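Local structure of ATP-dependent zinc metalloprotease FtsH (Thermotoga maritima, 4M8A) at residues Leu7-Phe12 against Tyr44-Pro49; Ser24-Arg29 against Lys64-Ser69; Arg20-Glu25 against Thr38-Val43. The protein probably acts as a processive, ATP-dependent zinc metalloprotease on membrane and cytoplasmic proteins, the chain here being its periplasmic domain. All blocks are in the same frame, centred on the assembly; numbering follows the deposited sequence.

Contact 1 of 3, residues Leu7-Phe12 against Tyr44-Pro49; sequences LSYTSF and YEVDAP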
# COMPACT_ATOMS: atom_id res chain seq x y z
N LEU B 7 -9.78 15.07 19.00
CA LEU B 7 -9.49 15.14 17.57
C LEU B 7 -10.64 14.47 16.82
O LEU B 7 -11.05 13.36 17.17
CB LEU B 7 -8.17 14.42 17.30
CG LEU B 7 -7.65 14.32 15.87
CD1 LEU B 7 -7.25 15.70 15.38
CD2 LEU B 7 -6.45 13.38 15.83
N SER B 8 -11.18 15.12 15.81
CA SER B 8 -12.28 14.52 15.05
C SER B 8 -11.75 13.36 14.21
O SER B 8 -10.56 13.29 13.89
CB SER B 8 -12.96 15.56 14.14
OG SER B 8 -12.14 15.88 13.02
N TYR B 9 -12.64 12.45 13.84
CA TYR B 9 -12.27 11.36 12.95
C TYR B 9 -11.73 11.91 11.62
O TYR B 9 -10.72 11.43 11.10
CB TYR B 9 -13.42 10.36 12.75
CG TYR B 9 -12.97 9.16 11.94
CD1 TYR B 9 -12.14 8.20 12.50
CD2 TYR B 9 -13.34 9.02 10.62
CE1 TYR B 9 -11.71 7.12 11.76
CE2 TYR B 9 -12.90 7.93 9.87
CZ TYR B 9 -12.08 6.99 10.45
OH TYR B 9 -11.62 5.91 9.73
N THR B 10 -12.39 12.92 11.07
CA THR B 10 -11.92 13.50 9.81
C THR B 10 -10.50 14.04 9.92
O THR B 10 -9.66 13.80 9.05
CB THR B 10 -12.87 14.61 9.34
OG1 THR B 10 -14.17 14.06 9.22
CG2 THR B 10 -12.45 15.16 7.99
N SER B 11 -10.23 14.76 11.01
CA SER B 11 -8.90 15.33 11.22
C SER B 11 -7.86 14.23 11.43
O SER B 11 -6.71 14.37 11.00
CB SER B 11 -8.90 16.32 12.38
OG SER B 11 -9.58 17.53 12.04
N PHE B 12 -8.26 13.14 12.07
CA PHE B 12 -7.40 11.98 12.26
C PHE B 12 -7.00 11.39 10.91
O PHE B 12 -5.82 11.15 10.65
CB PHE B 12 -8.11 10.92 13.11
CG PHE B 12 -7.48 9.55 13.04
CD1 PHE B 12 -6.20 9.33 13.51
CD2 PHE B 12 -8.20 8.48 12.52
CE1 PHE B 12 -5.62 8.06 13.44
CE2 PHE B 12 -7.64 7.21 12.46
CZ PHE B 12 -6.35 7.00 12.92
N TYR B 44 -3.67 12.49 21.06
CA TYR B 44 -5.02 12.91 20.76
C TYR B 44 -5.97 11.77 21.05
O TYR B 44 -5.59 10.60 20.98
CB TYR B 44 -5.14 13.29 19.29
CG TYR B 44 -4.25 14.44 18.88
CD1 TYR B 44 -4.69 15.75 19.02
CD2 TYR B 44 -2.97 14.21 18.39
CE1 TYR B 44 -3.88 16.80 18.66
CE2 TYR B 44 -2.14 15.26 18.03
CZ TYR B 44 -2.60 16.56 18.16
OH TYR B 44 -1.79 17.63 17.80
N GLU B 45 -7.21 12.12 21.36
CA GLU B 45 -8.26 11.15 21.58
C GLU B 45 -9.32 11.29 20.49
O GLU B 45 -9.88 12.37 20.28
CB GLU B 45 -8.86 11.36 22.98
CG GLU B 45 -10.14 10.63 23.25
CD GLU B 45 -10.63 10.81 24.68
OE1 GLU B 45 -9.78 10.98 25.59
OE2 GLU B 45 -11.86 10.80 24.89
N VAL B 46 -9.60 10.19 19.80
CA VAL B 46 -10.58 10.17 18.73
C VAL B 46 -11.69 9.19 19.11
O VAL B 46 -11.47 7.98 19.23
CB VAL B 46 -9.96 9.72 17.39
CG1 VAL B 46 -11.01 9.79 16.27
CG2 VAL B 46 -8.74 10.55 17.04
N ASP B 47 -12.90 9.71 19.28
CA ASP B 47 -14.05 8.87 19.62
C ASP B 47 -14.60 8.31 18.31
O ASP B 47 -15.27 9.03 17.56
CB ASP B 47 -15.10 9.69 20.36
CG ASP B 47 -16.24 8.84 20.92
OD1 ASP B 47 -16.51 7.73 20.39
OD2 ASP B 47 -16.88 9.29 21.89
N ALA B 48 -14.31 7.05 18.03
CA ALA B 48 -14.63 6.47 16.72
C ALA B 48 -14.86 4.96 16.82
O ALA B 48 -14.02 4.18 16.37
CB ALA B 48 -13.52 6.76 15.71
N PRO B 49 -16.00 4.55 17.40
CA PRO B 49 -16.26 3.11 17.58
C PRO B 49 -16.30 2.32 16.27
O PRO B 49 -16.08 1.11 16.30
CB PRO B 49 -17.63 3.08 18.27
CG PRO B 49 -17.78 4.42 18.92
CD PRO B 49 -17.02 5.39 18.05
O HOH W 1 -14.38 11.22 16.18
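Leu-7 N donates to Glu-45 O at 3.0 Å, the one direct hydrogen bond between segments 7-12 and 44-49; it is moderately bent, 153° at the hydrogen, and reaches the carbonyl tilted out of its plane. Ser-5, just upstream, makes backbone bonds to Val-43 and Glu-45, so the start of the modelled chain runs alongside the edge strand 43-47 before the helix begins. The side chain of Leu-7 then leans over this strand. With CG anti to the backbone nitrogen (chi1 179°), its CD2 methyl rests against both Tyr-44 CB at 3.7 Å and Val-46 CG2 at 3.8 Å.

Val-46 divides its two methyls between different partners. CG2 also meets Phe-12 CB at 4.0 Å, whereas CG1 lies at the edge of the Tyr-9 ring, near its plane, and close to Tyr-9 CA. An alanine here would lack both methyls and would probably leave a gap between the strand and the first helical turn, with Leu-7 CD2 and Phe-12 CB deprived of their common neighbour. Farther along, Ala-48 CB touches Tyr-9 CD1 at 3.8 Å, and an ordered water links the segments by donating to Asp-47 O at 2.7 Å while accepting a weak bond from Tyr-9 N.

The first turn, which carries Tyr-9 and Phe-12, is capped by Ser-8, at the N-cap position, whose OG accepts from Ser-11 N at 3.0 Å. Thr-10 and Asp-47 face the second subunit, where Thr-10 OG1 bonds to backbone atoms of Ile-66 and Val-68 and Asp-47 forms a salt bridge with Arg-72, all of that neighbouring subunit. The arrangement is that of an N-capped helix whose first turn packs against an outer strand of the mixed sheet in this small domain of helices and strands.

Contact 2 of 3, residues Ser24-Arg29 against Lys64-Ser69; sequences SEVVIR and KGIKVS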
# COMPACT_ATOMS: atom_id res chain seq x y z
N SER B 24 2.65 8.51 14.75
CA SER B 24 3.56 7.43 15.12
C SER B 24 2.84 6.18 15.58
O SER B 24 3.29 5.07 15.31
CB SER B 24 4.55 7.88 16.18
OG SER B 24 3.88 8.46 17.27
N GLU B 25 1.72 6.35 16.29
CA GLU B 25 1.06 5.21 16.89
C GLU B 25 -0.43 5.47 17.00
O GLU B 25 -0.85 6.60 17.29
CB GLU B 25 1.63 4.88 18.30
CG GLU B 25 0.94 3.67 18.94
CD GLU B 25 1.60 3.21 20.22
OE1 GLU B 25 2.39 3.99 20.78
OE2 GLU B 25 1.32 2.07 20.66
N VAL B 26 -1.22 4.42 16.77
CA VAL B 26 -2.65 4.46 17.03
C VAL B 26 -2.99 3.30 17.94
O VAL B 26 -2.74 2.15 17.61
CB VAL B 26 -3.47 4.37 15.72
CG1 VAL B 26 -4.95 4.37 16.03
CG2 VAL B 26 -3.11 5.55 14.79
N VAL B 27 -3.52 3.63 19.12
CA VAL B 27 -3.96 2.60 20.05
C VAL B 27 -5.47 2.48 19.89
O VAL B 27 -6.21 3.45 20.07
CB VAL B 27 -3.59 2.93 21.53
CG1 VAL B 27 -4.16 1.88 22.49
CG2 VAL B 27 -2.08 3.06 21.69
N ILE B 28 -5.92 1.29 19.51
CA ILE B 28 -7.33 1.02 19.27
C ILE B 28 -7.90 0.39 20.54
O ILE B 28 -7.70 -0.81 20.82
CB ILE B 28 -7.53 0.12 18.04
CG1 ILE B 28 -6.87 0.73 16.80
CG2 ILE B 28 -9.02 -0.11 17.78
CD1 ILE B 28 -7.01 -0.14 15.53
N ARG B 29 -8.55 1.21 21.34
CA ARG B 29 -9.07 0.75 22.62
C ARG B 29 -10.36 -0.02 22.44
O ARG B 29 -11.16 0.28 21.54
CB ARG B 29 -9.34 1.95 23.52
CG ARG B 29 -8.09 2.74 23.92
CD ARG B 29 -8.45 4.05 24.62
NE ARG B 29 -9.43 3.85 25.68
CZ ARG B 29 -9.12 3.58 26.94
NH1 ARG B 29 -7.84 3.50 27.30
NH2 ARG B 29 -10.08 3.40 27.83
N LYS B 64 1.64 1.96 6.29
CA LYS B 64 2.39 3.21 6.45
C LYS B 64 3.47 3.10 7.51
O LYS B 64 4.28 4.01 7.69
CB LYS B 64 1.44 4.36 6.80
CG LYS B 64 0.50 4.71 5.66
CD LYS B 64 -0.37 5.87 6.05
CE LYS B 64 0.49 7.04 6.51
NZ LYS B 64 1.34 7.58 5.42
N GLY B 65 3.49 1.97 8.21
CA GLY B 65 4.46 1.75 9.26
C GLY B 65 4.04 2.37 10.58
O GLY B 65 4.83 2.39 11.52
N ILE B 66 2.80 2.85 10.65
CA ILE B 66 2.25 3.38 11.90
C ILE B 66 2.05 2.22 12.86
O ILE B 66 1.60 1.15 12.45
CB ILE B 66 0.93 4.15 11.66
CG1 ILE B 66 1.22 5.40 10.81
CG2 ILE B 66 0.24 4.50 12.99
CD1 ILE B 66 -0.01 6.04 10.22
N LYS B 67 2.46 2.40 14.11
CA LYS B 67 2.31 1.35 15.10
C LYS B 67 0.84 1.26 15.50
O LYS B 67 0.26 2.23 15.99
CB LYS B 67 3.16 1.66 16.33
CG LYS B 67 3.12 0.58 17.40
CD LYS B 67 4.12 0.91 18.52
CE LYS B 67 4.10 -0.17 19.59
NZ LYS B 67 5.00 0.20 20.74
N VAL B 68 0.24 0.09 15.30
CA VAL B 68 -1.15 -0.13 15.67
C VAL B 68 -1.19 -1.15 16.80
O VAL B 68 -0.63 -2.24 16.67
CB VAL B 68 -1.97 -0.67 14.48
CG1 VAL B 68 -3.39 -1.00 14.91
CG2 VAL B 68 -1.93 0.33 13.33
N SER B 69 -1.85 -0.78 17.90
CA SER B 69 -1.86 -1.57 19.14
C SER B 69 -3.27 -1.63 19.66
O SER B 69 -3.90 -0.58 19.82
CB SER B 69 -1.02 -0.87 20.22
OG SER B 69 0.32 -0.63 19.77
O HOH W 2 4.55 2.77 21.74
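Glu-25 reaches along Lys-67 with its CB 4.1 Å from Lys-67 CB, the two residues being paired in register on adjacent parallel strands. Next, Glu-25 CG lies 3.4 Å from Lys-67 O and close to Lys-67 CB. Both chains are extended, chi1 of -179° in Glu-25 carrying CG away from its own nitrogen, and they run side by side in the same direction; Glu-25 CD therefore rests against Lys-67 CD at 3.8 Å. At the tip the carboxylate divides its oxygens. OE2 stands 3.0 Å from Ser-69 OG, a probable hydrogen bond, while OE1 accepts from a water that also accepts from Lys-67 NZ. The direct separation of OE2 and Lys-67 NZ is 4.1 Å, beyond a salt bridge.

Beneath these side chains the backbones form a regular parallel ladder: Lys-67 N bonds to Ser-24 O, Val-26 N to Lys-67 O at 2.8 Å, Ser-69 N to Val-26 O, and Ile-28 N to Ser-69 O at 2.8 Å. Val-27 shares the face of Glu-25, whereas Val-26 and Val-68 face the other way, with Ile-66 beside them. Val-26 CG2 meets Ile-66 CG2, and Ile-28 CD1 meets Val-68 CG1, with Leu-61 of helix 55-63 covering Ile-66 and Val-68. Gly-65, at positive phi, closes that helix in a Schellman motif and turns the chain into the strand.

Across this contact, then, apolar side chains pack on the helix side, whereas on the other, alongside Val-27, the glutamate, lysine and serine are joined through a hydroxyl and a water, and the nearby ammonium probably helps to stabilise the carboxylate's charge.

Contact 3 of 3, residues Arg20-Glu25 against Thr38-Val43; sequences RSVVSE and TKDGRV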
# COMPACT_ATOMS: atom_id res chain seq x y z
N ARG B 20 3.75 14.05 4.91
CA ARG B 20 4.76 14.08 5.95
C ARG B 20 4.09 13.65 7.22
O ARG B 20 4.20 14.34 8.24
CB ARG B 20 5.32 15.50 6.12
CG ARG B 20 4.27 16.61 6.05
CD ARG B 20 4.43 17.64 7.16
NE ARG B 20 3.36 18.64 7.16
CZ ARG B 20 2.40 18.71 8.07
NH1 ARG B 20 2.36 17.84 9.08
NH2 ARG B 20 1.47 19.65 7.99
N SER B 21 3.39 12.51 7.19
CA SER B 21 2.52 12.17 8.32
C SER B 21 3.26 12.12 9.63
O SER B 21 4.32 11.49 9.77
CB SER B 21 1.69 10.90 8.14
OG SER B 21 0.94 10.65 9.34
N VAL B 22 2.68 12.81 10.60
CA VAL B 22 3.29 12.96 11.90
C VAL B 22 2.81 11.84 12.82
O VAL B 22 3.22 11.77 13.96
CB VAL B 22 2.94 14.36 12.49
CG1 VAL B 22 1.46 14.42 12.87
CG2 VAL B 22 3.84 14.71 13.67
N VAL B 23 1.96 10.94 12.31
CA VAL B 23 1.39 9.90 13.19
C VAL B 23 2.38 8.76 13.47
O VAL B 23 2.87 8.10 12.53
CB VAL B 23 0.06 9.31 12.68
CG1 VAL B 23 -0.48 8.26 13.66
CG2 VAL B 23 -0.97 10.42 12.45
N SER B 24 2.65 8.51 14.75
CA SER B 24 3.56 7.43 15.12
C SER B 24 2.84 6.18 15.58
O SER B 24 3.29 5.07 15.31
CB SER B 24 4.55 7.88 16.18
OG SER B 24 3.88 8.46 17.27
N GLU B 25 1.72 6.35 16.29
CA GLU B 25 1.06 5.21 16.89
C GLU B 25 -0.43 5.47 17.00
O GLU B 25 -0.85 6.60 17.29
CB GLU B 25 1.63 4.88 18.30
CG GLU B 25 0.94 3.67 18.94
CD GLU B 25 1.60 3.21 20.22
OE1 GLU B 25 2.39 3.99 20.78
OE2 GLU B 25 1.32 2.07 20.66
N THR B 38 1.72 11.33 18.03
CA THR B 38 2.46 11.94 16.95
C THR B 38 3.96 11.91 17.21
O THR B 38 4.41 11.82 18.35
CB THR B 38 2.05 13.39 16.71
OG1 THR B 38 2.33 14.16 17.89
CG2 THR B 38 0.57 13.48 16.39
N LYS B 39 4.72 12.02 16.13
CA LYS B 39 6.18 12.00 16.21
C LYS B 39 6.71 13.20 16.97
O LYS B 39 7.83 13.15 17.50
CB LYS B 39 6.79 11.93 14.82
CG LYS B 39 6.44 10.65 14.09
CD LYS B 39 7.15 10.52 12.75
CE LYS B 39 6.72 9.25 12.04
NZ LYS B 39 7.28 9.14 10.66
N ASP B 40 5.94 14.29 17.02
CA ASP B 40 6.34 15.48 17.77
C ASP B 40 5.93 15.46 19.24
O ASP B 40 6.07 16.47 19.94
CB ASP B 40 5.90 16.77 17.07
CG ASP B 40 4.39 16.95 16.99
OD1 ASP B 40 3.62 16.14 17.56
OD2 ASP B 40 3.97 17.94 16.37
N GLY B 41 5.42 14.33 19.71
CA GLY B 41 5.17 14.12 21.12
C GLY B 41 3.86 14.67 21.64
O GLY B 41 3.80 15.17 22.75
N ARG B 42 2.83 14.61 20.81
CA ARG B 42 1.48 14.92 21.25
C ARG B 42 0.62 13.66 21.21
O ARG B 42 0.95 12.67 20.55
CB ARG B 42 0.84 16.01 20.40
CG ARG B 42 1.46 17.40 20.59
CD ARG B 42 0.57 18.50 20.02
NE ARG B 42 -0.71 18.62 20.74
CZ ARG B 42 -1.71 19.41 20.37
NH1 ARG B 42 -1.60 20.15 19.27
NH2 ARG B 42 -2.83 19.46 21.09
N VAL B 43 -0.48 13.70 21.95
CA VAL B 43 -1.44 12.60 21.96
C VAL B 43 -2.84 13.18 21.84
O VAL B 43 -3.16 14.24 22.40
CB VAL B 43 -1.29 11.69 23.20
CG1 VAL B 43 -1.57 12.46 24.49
CG2 VAL B 43 -2.22 10.49 23.09
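Asp-40 turns one face of its carboxylate to Val-22, whose CG2 methyl sits almost directly over the carboxyl carbon, Val-22 CG2 to Asp-40 CG being 4.0 Å. A second flat group, the Thr-38 to Lys-39 peptide, has Ser-24 OG above one face, 3.5 Å from Thr-38 C, and points the N-H of its edge at Val-22 O. That bond, from Lys-39 N to Val-22 O, is short at 2.6 Å and meets the carbonyl almost head-on; Thr-38 CA also comes near the same oxygen.

Val-22 lays both of its branches against the turn. A chi1 of 70° tucks CG1 over its own backbone, where it touches Thr-38 CG2 at 3.8 Å, leaving CG2 to lie against Thr-38 CB and Lys-39 N as well as the carboxylate. Lys-39 stretches back across the other segment: its CG passes 4.0 Å from Ser-24 CB, and its CE approaches the carbonyls of Ser-21 and Val-23.

Residues Thr-38 to Gly-41 form a type I beta turn, closed by Gly-41 N to Thr-38 O at 3.0 Å and braced by Arg-42 N donating to Thr-38 OG1. On the facing side, Ser-21 OG accepts from Val-23 N in an ST turn and is also bonded to Met-15 O.

Val-23 and Thr-38 are an antiparallel non-hydrogen-bonded pair beside a classic beta bulge, in which Ser-24 and Glu-25 both face Tyr-37. The contact thus joins the start of strand 23-29 to the end of strand 33-38, with Met-15 of helix 9-17 packed on Val-22, Val-23 and Thr-38.

All three contacts reach one four-stranded mixed sheet, ordered 43-47, 33-38, 23-29, 67-71. Contact 1 brings helix 9-17 to one outer strand, contact 2 adds the other, and contact 3 joins the two middle strands near one end. Centres of contacts 1 and 2 are about 13 Å apart on opposite sides of the chain's centre, yet Phe-12 CE1 meets Val-26 CG2 at 3.8 Å. Contact 3 is nested along the chain within contact 1 and shares Ser-24 and Glu-25 with contact 2, whereas contacts 1 and 2 interleave. Contacts 1 and 2 also border neighbouring subunits, placing both outer strands of this periplasmic domain at interfaces of the six-chain assembly.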